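Local coordinates for toxin secretion ATP-binding protein (Vibrio parahaemolyticus RIMD 2210633, PDB 3B79) that probably works in ATP-driven toxin export across the cell membrane as an ABC transporter, of which this chain is the N-terminal peptidase C39-like domain, at residues A60-I65 with A72-K77; P7-L12 with E26-G31; C82-I87 with E111-Q116. All coordinates share one frame; numbering follows the deposited sequence.

Contact 1 of 3, residues A60-I65 with A72-K77; sequences AELEKI and AILVLK
On one face of the antiparallel sheet in this C39-like domain, L74 of strand 72-76 is met by L62 and I65 from the connection that leads into the strand. The contact is small, about 118 Å² counted over both sides, and purely apolar. L74 splits its two methyls between the partners. CD1 of L74 lies 3.9 Å from CD1 of L62, and the two leucine side chains run at about a right angle to one another. CD2 of L74 goes instead to CD1 of I65, 4.0 Å away, in a more slanting approach. The two residues on the loop side are themselves close, CD1 of L62 being 4.4 Å from CD1 of I65, so the methyls of three residues converge in one place.

In the fold, the loop after edge strand 53-59 turns back over the sheet face and covers L74 on the interior strand 72-76 before the chain enters that strand. L62 sits in a short 3-10 turn, residues 62-64, tightened by the bond from K64 N to E61 O at 2.8 Å. Its CG stands anti to the backbone N (chi1 -176°), and this carries CD1 in toward the strand although the CB bond itself starts off to one side. I65 follows directly after the turn with its CB pointing at the strand, and its amide closes on L62 O.

Around this trio, Y117 touches all three residues and Y121 of the neighbouring strand 120-126 touches I65 and L74. L62 also packs on L110 and L114 of helix 110-116.

Contact 2 of 3, residues P7-L12 with E26-G31; sequences PLLNSL and EALVNG
L28 on the short, weakly bonded helix 25-29 has its CB turned toward helix 7-18, and following it outward shows how the two helices meet. At CB the partner is CD1 of L9, 4.1 Å away, L9 and L28 approaching at a slant. CG turns anti to the carbonyl carbon (chi1 -57°), and beyond it the side chain divides. CD1 of L28 continues to CD2 of L12, at 3.8 Å, the two leucines reaching toward each other tip to tip. CD1 of L28 also has CG of L12 at 4.0 Å, so this one methyl rests against the CG-CD2 branch of L12. With CD1 of L9 4.2 Å from it as well, CD1 of L28 sits between L9 and L12.

V29, next in the chain, adds a second touch: its CG1 lies 4.2 Å from both CD1 and CD2 of L9, the two side chains crossing at about a right angle. L12, one turn beyond L9, also packs on L44, A47 and A48 of helix 44-51, and L28 touches A51 there. Three helices therefore share one leucine- and alanine-rich interior, consistent with the helical half of the papain-like fold of C39 peptidases.

Contact 3 of 3, residues C82-I87 with E111-Q116; sequences CVLNSI and EDLLEQ
Two leucines use the same twist to find each other here: L113 on helix 110-116 has CG anti to its own backbone N (chi1 -174°), and L84 on strand 80-88 does likewise (chi1 180°). In L113 this drives the fork away from the helix and onto the strand, where its branches go to different neighbours. CD2 of L113 lies 4.0 Å from CD1 of L84, the two side chains approaching at a slant. CD1 of L113 lies 4.1 Å from SG of C82. One helix residue thus straddles two alternate strand residues, C82 and L84.

The step from L84 to I87 passes through a classic beta bulge: N85 and S86 both face E95 of strand 93-97. The extra residue breaks the simple alternation, so that I87 rather than S86 has its CB turned toward the helix. N85 is further tied to strand 93-97 by a hydrogen bond from its ND2 to T97 OG1. V83, between the two contact residues, meets S11 and Y14 of helix 7-18, which places that helix against the other face of the strand. L113 also reaches A94, L74 and L76, so it spans three adjacent strands of the sheet.

No hydrogen bond or charge pair crosses between the helix and the strand. The thiol of C82 offers the leucine its sulfur as a broad, weakly polar surface. Cohesion therefore rests on dispersion and on keeping water off buried methyls, with no directional bond to fix the rotation of L113.

All three contacts are buried and apolar, with no hydrogen bond across any. Contacts 1 and 3 belong together: their centres are about 7 Å apart, and strands 72-76 and 80-88 are neighbours in the sheet, paired through L74 N to C82 O. Contact 1 brings a loop, contact 3 a helix, to the same region of that sheet. Contact 2 joins two helices, its centre about 20 Å from that of contact 1 and 21 Å from that of contact 3, across the chain's centre. Helix 7-18 still touches both strands, S11 CB lying 3.8 Å from I73 CG2 and S11 O 3.6 Å from V83 CG2. Contact 3 mixes sulfur with methyls; the others are entirely aliphatic.

Contact 1 of 3, residues A60-I65 with A72-K77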
loop_
_atom_site.group_PDB
_atom_site.type_symbol
_atom_site.label_atom_id
_atom_site.label_comp_id
_atom_site.label_asym_id
_atom_site.label_seq_id
_atom_site.Cartn_x
_atom_site.Cartn_y
_atom_site.Cartn_z
ATOM N N ALA A 60 -3.406 1.051 13.522
ATOM C CA ALA A 60 -2.259 0.816 14.428
ATOM C C ALA A 60 -1.317 1.990 14.316
ATOM O O ALA A 60 -1.167 2.576 13.217
ATOM C CB ALA A 60 -1.473 -0.445 14.027
ATOM N N GLU A 61 -0.649 2.343 15.408
ATOM C CA GLU A 61 0.436 3.319 15.298
ATOM C C GLU A 61 1.564 2.678 14.476
ATOM O O GLU A 61 1.790 1.474 14.558
ATOM C CB GLU A 61 0.966 3.723 16.686
ATOM C CG GLU A 61 -0.054 4.361 17.600
ATOM C CD GLU A 61 0.462 4.702 18.999
ATOM O OE1 GLU A 61 1.614 4.394 19.353
ATOM O OE2 GLU A 61 -0.330 5.299 19.762
ATOM N N LEU A 62 2.308 3.495 13.732
ATOM C CA LEU A 62 3.297 3.003 12.742
ATOM C C LEU A 62 4.273 2.002 13.363
ATOM O O LEU A 62 4.585 0.971 12.775
ATOM C CB LEU A 62 4.050 4.212 12.143
ATOM C CG LEU A 62 5.039 3.824 11.022
ATOM C CD1 LEU A 62 4.319 3.288 9.806
ATOM C CD2 LEU A 62 5.851 5.094 10.659
ATOM N N GLU A 63 4.781 2.362 14.539
ATOM C CA GLU A 63 5.830 1.554 15.183
ATOM C C GLU A 63 5.267 0.308 15.870
ATOM O O GLU A 63 6.050 -0.504 16.403
ATOM C CB GLU A 63 6.605 2.413 16.180
ATOM C CG GLU A 63 7.409 3.510 15.387
ATOM C CD GLU A 63 8.211 4.451 16.271
ATOM O OE1 GLU A 63 8.412 4.161 17.469
ATOM O OE2 GLU A 63 8.659 5.497 15.763
ATOM N N LYS A 64 3.947 0.101 15.799
ATOM C CA LYS A 64 3.328 -1.123 16.304
ATOM C C LYS A 64 3.034 -2.137 15.206
ATOM O O LYS A 64 2.633 -3.270 15.503
ATOM C CB LYS A 64 2.047 -0.789 17.083
ATOM C CG LYS A 64 2.293 0.163 18.282
ATOM C CD LYS A 64 3.145 -0.390 19.333
ATOM C CE LYS A 64 3.121 0.376 20.630
ATOM N NZ LYS A 64 4.391 1.033 20.809
ATOM N N ILE A 65 3.245 -1.762 13.954
ATOM C CA ILE A 65 2.999 -2.680 12.826
ATOM C C ILE A 65 4.175 -3.694 12.802
ATOM O O ILE A 65 5.343 -3.284 12.768
ATOM C CB ILE A 65 2.863 -1.892 11.472
ATOM C CG1 ILE A 65 1.654 -0.930 11.530
ATOM C CG2 ILE A 65 2.745 -2.895 10.312
ATOM C CD1 ILE A 65 1.558 -0.049 10.324
ATOM N N ALA A 72 2.920 -3.958 3.718
ATOM C CA ALA A 72 1.564 -3.467 4.059
ATOM C C ALA A 72 1.288 -2.211 3.265
ATOM O O ALA A 72 2.219 -1.585 2.722
ATOM C CB ALA A 72 1.472 -3.175 5.529
ATOM N N ILE A 73 0.018 -1.846 3.124
ATOM C CA ILE A 73 -0.290 -0.606 2.433
ATOM C C ILE A 73 -0.710 0.448 3.454
ATOM O O ILE A 73 -1.689 0.225 4.184
ATOM C CB ILE A 73 -1.384 -0.819 1.372
ATOM C CG1 ILE A 73 -0.929 -1.842 0.321
ATOM C CG2 ILE A 73 -1.797 0.535 0.778
ATOM C CD1 ILE A 73 -1.976 -2.202 -0.741
ATOM N N LEU A 74 0.036 1.546 3.539
ATOM C CA LEU A 74 -0.288 2.581 4.518
ATOM C C LEU A 74 -1.188 3.620 3.885
ATOM O O LEU A 74 -0.948 4.066 2.751
ATOM C CB LEU A 74 0.974 3.276 4.979
ATOM C CG LEU A 74 2.086 2.402 5.575
ATOM C CD1 LEU A 74 3.240 3.244 6.027
ATOM C CD2 LEU A 74 1.562 1.496 6.677
ATOM N N VAL A 75 -2.203 4.053 4.638
ATOM C CA VAL A 75 -2.992 5.206 4.214
ATOM C C VAL A 75 -2.339 6.455 4.767
ATOM O O VAL A 75 -2.074 6.586 5.971
ATOM C CB VAL A 75 -4.425 5.078 4.767
ATOM C CG1 VAL A 75 -5.235 6.313 4.388
ATOM C CG2 VAL A 75 -5.101 3.794 4.248
ATOM N N LEU A 76 -2.038 7.388 3.860
ATOM C CA LEU A 76 -1.291 8.618 4.204
ATOM C C LEU A 76 -2.259 9.816 4.071
ATOM O O LEU A 76 -3.307 9.725 3.443
ATOM C CB LEU A 76 -0.105 8.807 3.249
ATOM C CG LEU A 76 0.892 7.633 3.245
ATOM C CD1 LEU A 76 1.973 7.933 2.208
ATOM C CD2 LEU A 76 1.517 7.374 4.605
ATOM N N LYS A 77 -1.879 10.921 4.687
ATOM C CA LYS A 77 -2.707 12.138 4.662
ATOM C C LYS A 77 -2.943 12.596 3.228
ATOM O O LYS A 77 -2.113 12.398 2.349
ATOM C CB LYS A 77 -2.003 13.255 5.441
ATOM C CG LYS A 77 -1.941 13.018 6.940
ATOM C CD LYS A 77 -1.121 14.130 7.598
ATOM C CE LYS A 77 -1.078 13.891 9.112
ATOM N NZ LYS A 77 -0.117 14.863 9.768
#

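Contact 2 of 3, residues P7-L12 with E26-G31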
loop_
_atom_site.group_PDB
_atom_site.type_symbol
_atom_site.label_atom_id
_atom_site.label_comp_id
_atom_site.label_asym_id
_atom_site.label_seq_id
_atom_site.Cartn_x
_atom_site.Cartn_y
_atom_site.Cartn_z
ATOM N N PRO A 7 -2.480 6.375 -6.230
ATOM C CA PRO A 7 -1.511 5.834 -5.264
ATOM C C PRO A 7 -1.913 4.469 -4.682
ATOM O O PRO A 7 -1.038 3.637 -4.477
ATOM C CB PRO A 7 -1.491 6.881 -4.136
ATOM C CG PRO A 7 -2.367 7.951 -4.517
ATOM C CD PRO A 7 -3.065 7.665 -5.810
ATOM N N LEU A 8 -3.194 4.245 -4.371
ATOM C CA LEU A 8 -3.612 2.979 -3.803
ATOM C C LEU A 8 -3.465 1.866 -4.818
ATOM O O LEU A 8 -3.084 0.744 -4.461
ATOM C CB LEU A 8 -5.053 3.037 -3.278
ATOM C CG LEU A 8 -5.306 3.525 -1.862
ATOM C CD1 LEU A 8 -6.785 3.524 -1.687
ATOM C CD2 LEU A 8 -4.615 2.679 -0.796
ATOM N N LEU A 9 -3.789 2.140 -6.075
ATOM C CA LEU A 9 -3.614 1.149 -7.127
ATOM C C LEU A 9 -2.121 0.833 -7.292
ATOM O O LEU A 9 -1.743 -0.344 -7.427
ATOM C CB LEU A 9 -4.226 1.654 -8.456
ATOM C CG LEU A 9 -4.153 0.642 -9.625
ATOM C CD1 LEU A 9 -4.786 -0.701 -9.286
ATOM C CD2 LEU A 9 -4.857 1.263 -10.865
ATOM N N ASN A 10 -1.260 1.859 -7.260
ATOM C CA ASN A 10 0.173 1.592 -7.352
ATOM C C ASN A 10 0.612 0.668 -6.212
ATOM O O ASN A 10 1.382 -0.292 -6.407
ATOM C CB ASN A 10 0.961 2.916 -7.300
ATOM C CG ASN A 10 2.438 2.728 -7.623
ATOM O OD1 ASN A 10 3.323 2.641 -6.706
ATOM N ND2 ASN A 10 2.717 2.578 -8.887
ATOM N N SER A 11 0.145 0.977 -5.002
ATOM C CA SER A 11 0.545 0.171 -3.847
ATOM C C SER A 11 0.046 -1.280 -3.991
ATOM O O SER A 11 0.767 -2.235 -3.694
ATOM C CB SER A 11 -0.015 0.791 -2.550
ATOM O OG SER A 11 0.505 2.097 -2.362
ATOM N N LEU A 12 -1.202 -1.447 -4.458
ATOM C CA LEU A 12 -1.759 -2.791 -4.602
ATOM C C LEU A 12 -1.028 -3.577 -5.688
ATOM O O LEU A 12 -0.786 -4.778 -5.521
ATOM C CB LEU A 12 -3.246 -2.672 -4.973
ATOM C CG LEU A 12 -3.955 -4.001 -5.194
ATOM C CD1 LEU A 12 -3.936 -4.875 -3.934
ATOM C CD2 LEU A 12 -5.405 -3.757 -5.686
ATOM N N GLU A 26 -5.837 -2.924 -15.022
ATOM C CA GLU A 26 -7.207 -3.053 -15.574
ATOM C C GLU A 26 -8.068 -4.093 -14.857
ATOM O O GLU A 26 -9.176 -3.782 -14.396
ATOM C CB GLU A 26 -7.206 -3.349 -17.100
ATOM C CG GLU A 26 -7.621 -2.172 -18.017
ATOM C CD GLU A 26 -7.622 -2.534 -19.517
ATOM O OE1 GLU A 26 -8.071 -3.654 -19.873
ATOM O OE2 GLU A 26 -7.179 -1.692 -20.345
ATOM N N ALA A 27 -7.557 -5.319 -14.753
ATOM C CA ALA A 27 -8.245 -6.388 -14.035
ATOM C C ALA A 27 -8.570 -5.958 -12.610
ATOM O O ALA A 27 -9.649 -6.287 -12.076
ATOM C CB ALA A 27 -7.401 -7.675 -14.024
ATOM N N LEU A 28 -7.658 -5.213 -11.994
ATOM C CA LEU A 28 -7.843 -4.911 -10.568
ATOM C C LEU A 28 -8.958 -3.927 -10.301
ATOM O O LEU A 28 -9.537 -3.905 -9.207
ATOM C CB LEU A 28 -6.583 -4.350 -9.934
ATOM C CG LEU A 28 -5.398 -5.287 -10.079
ATOM C CD1 LEU A 28 -4.289 -4.837 -9.142
ATOM C CD2 LEU A 28 -5.763 -6.729 -9.857
ATOM N N VAL A 29 -9.251 -3.075 -11.275
ATOM C CA VAL A 29 -10.347 -2.109 -11.071
ATOM C C VAL A 29 -11.626 -2.493 -11.816
ATOM O O VAL A 29 -12.615 -1.762 -11.749
ATOM C CB VAL A 29 -9.916 -0.667 -11.403
ATOM C CG1 VAL A 29 -8.751 -0.213 -10.508
ATOM C CG2 VAL A 29 -9.561 -0.558 -12.893
ATOM N N ASN A 30 -11.621 -3.631 -12.519
ATOM C CA ASN A 30 -12.768 -4.006 -13.374
ATOM C C ASN A 30 -14.067 -4.133 -12.611
ATOM O O ASN A 30 -14.164 -4.918 -11.674
ATOM C CB ASN A 30 -12.488 -5.336 -14.105
ATOM C CG ASN A 30 -13.518 -5.627 -15.219
ATOM O OD1 ASN A 30 -13.908 -6.766 -15.439
ATOM N ND2 ASN A 30 -13.937 -4.591 -15.906
ATOM N N GLY A 31 -15.082 -3.395 -13.053
ATOM C CA GLY A 31 -16.391 -3.439 -12.410
ATOM C C GLY A 31 -16.513 -2.672 -11.092
ATOM O O GLY A 31 -17.535 -2.797 -10.396
#

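Contact 3 of 3, residues C82-I87 with E111-Q116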
loop_
_atom_site.group_PDB
_atom_site.type_symbol
_atom_site.label_atom_id
_atom_site.label_comp_id
_atom_site.label_asym_id
_atom_site.label_seq_id
_atom_site.Cartn_x
_atom_site.Cartn_y
_atom_site.Cartn_z
ATOM N N CYS A 82 1.187 4.482 0.467
ATOM C CA CYS A 82 2.431 3.864 0.031
ATOM C C CYS A 82 2.493 2.430 0.525
ATOM O O CYS A 82 1.681 2.008 1.360
ATOM C CB CYS A 82 3.687 4.631 0.485
ATOM S SG CYS A 82 3.962 4.623 2.285
ATOM N N VAL A 83 3.435 1.669 -0.021
ATOM C CA VAL A 83 3.749 0.375 0.548
ATOM C C VAL A 83 4.785 0.602 1.650
ATOM O O VAL A 83 5.751 1.350 1.444
ATOM C CB VAL A 83 4.349 -0.594 -0.495
ATOM C CG1 VAL A 83 4.612 -1.966 0.089
ATOM C CG2 VAL A 83 3.379 -0.703 -1.681
ATOM N N LEU A 84 4.616 -0.072 2.790
ATOM C CA LEU A 84 5.664 -0.160 3.796
ATOM C C LEU A 84 6.343 -1.507 3.599
ATOM O O LEU A 84 5.724 -2.575 3.783
ATOM C CB LEU A 84 5.067 -0.098 5.225
ATOM C CG LEU A 84 6.125 -0.191 6.326
ATOM C CD1 LEU A 84 7.171 0.949 6.239
ATOM C CD2 LEU A 84 5.430 -0.154 7.732
ATOM N N ASN A 85 7.631 -1.449 3.248
ATOM C CA ASN A 85 8.400 -2.671 3.004
ATOM C C ASN A 85 9.176 -3.120 4.242
ATOM O O ASN A 85 9.273 -4.326 4.508
ATOM C CB ASN A 85 9.394 -2.416 1.861
ATOM C CG ASN A 85 8.693 -1.998 0.548
ATOM O OD1 ASN A 85 8.331 -2.846 -0.284
ATOM N ND2 ASN A 85 8.554 -0.747 0.335
ATOM N N SER A 86 9.706 -2.170 5.020
ATOM C CA SER A 86 10.447 -2.472 6.257
ATOM C C SER A 86 10.664 -1.197 7.051
ATOM O O SER A 86 10.551 -0.107 6.499
ATOM C CB SER A 86 11.797 -3.150 5.970
ATOM O OG SER A 86 12.698 -2.280 5.322
ATOM N N ILE A 87 10.984 -1.339 8.339
ATOM C CA ILE A 87 11.413 -0.216 9.190
ATOM C C ILE A 87 12.632 -0.614 9.978
ATOM O O ILE A 87 12.660 -1.714 10.545
ATOM C CB ILE A 87 10.341 0.348 10.190
ATOM C CG1 ILE A 87 9.163 0.969 9.454
ATOM C CG2 ILE A 87 10.961 1.366 11.184
ATOM C CD1 ILE A 87 8.017 1.448 10.380
ATOM N N GLU A 111 10.924 9.705 10.586
ATOM C CA GLU A 111 10.197 10.912 10.998
ATOM C C GLU A 111 9.217 11.371 9.906
ATOM O O GLU A 111 8.060 11.740 10.178
ATOM C CB GLU A 111 11.191 12.068 11.390
ATOM C CG GLU A 111 11.866 12.934 10.313
ATOM C CD GLU A 111 13.221 13.609 10.743
ATOM O OE1 GLU A 111 13.342 14.880 10.763
ATOM O OE2 GLU A 111 14.167 12.837 11.045
ATOM N N ASP A 112 9.678 11.291 8.667
ATOM C CA ASP A 112 8.887 11.754 7.528
ATOM C C ASP A 112 7.647 10.894 7.322
ATOM O O ASP A 112 6.560 11.407 7.006
ATOM C CB ASP A 112 9.750 11.732 6.255
ATOM C CG ASP A 112 10.795 12.815 6.249
ATOM O OD1 ASP A 112 10.683 13.772 7.013
ATOM O OD2 ASP A 112 11.679 12.736 5.376
ATOM N N LEU A 113 7.812 9.583 7.496
ATOM C CA LEU A 113 6.679 8.692 7.355
ATOM C C LEU A 113 5.707 8.881 8.521
ATOM O O LEU A 113 4.465 8.933 8.325
ATOM C CB LEU A 113 7.164 7.235 7.269
ATOM C CG LEU A 113 6.071 6.222 6.971
ATOM C CD1 LEU A 113 5.281 6.549 5.707
ATOM C CD2 LEU A 113 6.692 4.835 6.881
ATOM N N LEU A 114 6.231 9.056 9.730
ATOM C CA LEU A 114 5.357 9.285 10.912
ATOM C C LEU A 114 4.480 10.503 10.686
ATOM O O LEU A 114 3.305 10.496 11.041
ATOM C CB LEU A 114 6.211 9.489 12.159
ATOM C CG LEU A 114 6.791 8.209 12.791
ATOM C CD1 LEU A 114 7.903 8.545 13.824
ATOM C CD2 LEU A 114 5.709 7.369 13.465
ATOM N N GLU A 115 5.028 11.571 10.109
ATOM C CA GLU A 115 4.234 12.799 9.905
ATOM C C GLU A 115 3.130 12.668 8.880
ATOM O O GLU A 115 2.172 13.447 8.906
ATOM C CB GLU A 115 5.129 14.014 9.551
ATOM C CG GLU A 115 4.388 15.328 9.131
ATOM C CD GLU A 115 3.580 16.036 10.236
ATOM O OE1 GLU A 115 3.861 15.852 11.440
ATOM O OE2 GLU A 115 2.665 16.800 9.860
ATOM N N GLN A 116 3.280 11.762 7.914
ATOM C CA GLN A 116 2.226 11.600 6.907
ATOM C C GLN A 116 1.260 10.450 7.180
ATOM O O GLN A 116 0.230 10.334 6.496
ATOM C CB GLN A 116 2.780 11.461 5.478
ATOM C CG GLN A 116 3.649 12.639 5.071
ATOM C CD GLN A 116 2.927 13.966 5.166
ATOM O OE1 GLN A 116 1.731 14.067 4.857
ATOM N NE2 GLN A 116 3.644 14.991 5.658
#